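3,4-dihydroxybenzoate decarboxylase (Enterobacter cloacae, PDB 5NY5) probably catalyses the reversible decarboxylation of 3,4-dihydroxybenzoate to catechol as a prenylated-FMN-dependent, metal-binding member of the UbiD family. Local coordinates at residues A[258-263]-A[310-315]. Numbering follows the deposited sequence.
Sequences IARAEI and TMRNHA
The guanidinium of Arg312 takes Ala261 O close to its edge, with Arg260 CA in its plane and both Arg260 O and Glu262 OE2 lying obliquely to it. Its NH1 sits above the centre of one face of the Arg260 guanidinium, 4.2 Å from that plane; Asp7 forms a salt bridge with Arg260 and a weak, long ion pair with Arg312, and probably eases this meeting of like charges. NE of Arg312 gives a bent hydrogen bond (146°) to Ala261 O, 3.2 Å away, approaching from above the carbonyl plane. Glu262 OE2 is 3.7 Å from Arg312 NE, a long salt bridge; OE2 lies well out of the guanidinium plane, so no N-H points at it, and the carboxylate and guanidinium planes are 39° apart. OE2 also forms a salt bridge with Arg9, and OE1 accepts a hydrogen bond from Ile316 N. A bend at chi2 (-78°) brings OE1 to 3.4 Å from Ala315 CA. Along the backbone, Arg312 N donates a hydrogen bond to Glu262 O (3.1 Å). Ile263 and Met311 form an antiparallel non-hydrogen-bonded pair with side chains side by side, and Ile263 CG1 packs on Ala315 CB at 3.7 Å. Within the Rift-related domain the contact joins the loop entering strand 263-269, where Glu262 and Ile263 form a classic beta bulge opposite Met210, to the end of strand 303-311 and the loop after it, with helix 8-16 against Glu262 and Arg312.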
# COMPACT_ATOMS: atom_id res chain seq x y z
N ILE A 258 -24.13 47.68 -17.86
CA ILE A 258 -22.81 48.28 -18.04
C ILE A 258 -22.90 49.36 -19.11
O ILE A 258 -23.23 49.07 -20.27
CB ILE A 258 -21.77 47.22 -18.40
CG1 ILE A 258 -21.66 46.18 -17.28
CG2 ILE A 258 -20.42 47.86 -18.66
CD1 ILE A 258 -21.19 46.75 -15.96
N ALA A 259 -22.61 50.60 -18.73
CA ALA A 259 -22.79 51.72 -19.64
C ALA A 259 -21.84 51.64 -20.83
O ALA A 259 -22.22 51.97 -21.96
CB ALA A 259 -22.61 53.04 -18.90
N ARG A 260 -20.60 51.21 -20.59
CA ARG A 260 -19.59 51.15 -21.63
C ARG A 260 -19.60 49.83 -22.40
O ARG A 260 -18.69 49.58 -23.20
CB ARG A 260 -18.20 51.38 -21.03
CG ARG A 260 -18.06 52.69 -20.28
CD ARG A 260 -18.07 53.87 -21.23
NE ARG A 260 -16.81 53.99 -21.95
CZ ARG A 260 -16.59 54.86 -22.93
NH1 ARG A 260 -17.56 55.68 -23.31
NH2 ARG A 260 -15.41 54.91 -23.53
N ALA A 261 -20.60 48.99 -22.18
CA ALA A 261 -20.62 47.67 -22.81
C ALA A 261 -20.89 47.78 -24.30
O ALA A 261 -21.33 48.81 -24.81
CB ALA A 261 -21.68 46.79 -22.15
N GLU A 262 -20.61 46.69 -25.01
CA GLU A 262 -20.88 46.63 -26.44
C GLU A 262 -22.32 46.24 -26.72
O GLU A 262 -23.01 46.91 -27.50
CB GLU A 262 -19.92 45.65 -27.12
CG GLU A 262 -18.50 46.17 -27.27
CD GLU A 262 -18.35 47.15 -28.41
OE1 GLU A 262 -19.07 47.00 -29.42
OE2 GLU A 262 -17.52 48.08 -28.30
N ILE A 263 -22.80 45.17 -26.10
CA ILE A 263 -24.15 44.66 -26.31
C ILE A 263 -24.79 44.38 -24.96
O ILE A 263 -24.12 43.89 -24.04
CB ILE A 263 -24.16 43.39 -27.19
CG1 ILE A 263 -23.41 43.64 -28.50
CG2 ILE A 263 -25.58 42.95 -27.48
CD1 ILE A 263 -23.46 42.47 -29.45
N THR A 310 -29.81 45.85 -26.63
CA THR A 310 -29.24 47.19 -26.55
C THR A 310 -27.76 47.12 -26.88
O THR A 310 -27.02 46.35 -26.26
CB THR A 310 -29.47 47.77 -25.15
OG1 THR A 310 -30.76 48.39 -25.10
CG2 THR A 310 -28.42 48.78 -24.79
N MSE A 311 -27.33 47.90 -27.87
CA MSE A 311 -25.95 47.86 -28.33
C MSE A 311 -25.48 49.19 -28.90
O MSE A 311 -26.29 50.04 -29.27
CB MSE A 311 -25.78 46.76 -29.38
CG MSE A 311 -26.72 46.87 -30.56
SE MSE A 311 -26.64 45.29 -31.71
CE MSE A 311 -25.72 46.06 -33.25
N ARG A 312 -24.16 49.39 -28.95
CA ARG A 312 -23.62 50.59 -29.55
C ARG A 312 -23.52 50.44 -31.06
O ARG A 312 -23.78 49.37 -31.62
CB ARG A 312 -22.25 50.94 -28.96
CG ARG A 312 -21.50 49.81 -28.30
CD ARG A 312 -20.04 50.18 -28.13
NE ARG A 312 -19.71 50.67 -26.79
CZ ARG A 312 -18.62 51.38 -26.51
NH1 ARG A 312 -18.39 51.77 -25.26
NH2 ARG A 312 -17.76 51.70 -27.47
N ASN A 313 -23.15 51.53 -31.73
CA ASN A 313 -23.02 51.52 -33.18
C ASN A 313 -21.91 50.57 -33.60
O ASN A 313 -20.78 50.66 -33.12
CB ASN A 313 -22.72 52.93 -33.68
CG ASN A 313 -23.90 53.87 -33.52
OD1 ASN A 313 -25.04 53.44 -33.39
ND2 ASN A 313 -23.62 55.17 -33.52
N HIS A 314 -22.24 49.65 -34.50
CA HIS A 314 -21.32 48.62 -34.98
C HIS A 314 -20.81 47.78 -33.81
O HIS A 314 -19.61 47.63 -33.58
CB HIS A 314 -20.17 49.24 -35.77
CG HIS A 314 -19.52 48.30 -36.73
ND1 HIS A 314 -18.24 48.49 -37.21
CD2 HIS A 314 -19.97 47.16 -37.31
CE1 HIS A 314 -17.93 47.51 -38.03
NE2 HIS A 314 -18.96 46.69 -38.11
N ALA A 315 -21.77 47.21 -33.07
CA ALA A 315 -21.46 46.54 -31.82
C ALA A 315 -20.61 45.30 -32.05
O ALA A 315 -20.89 44.49 -32.93
CB ALA A 315 -22.74 46.16 -31.09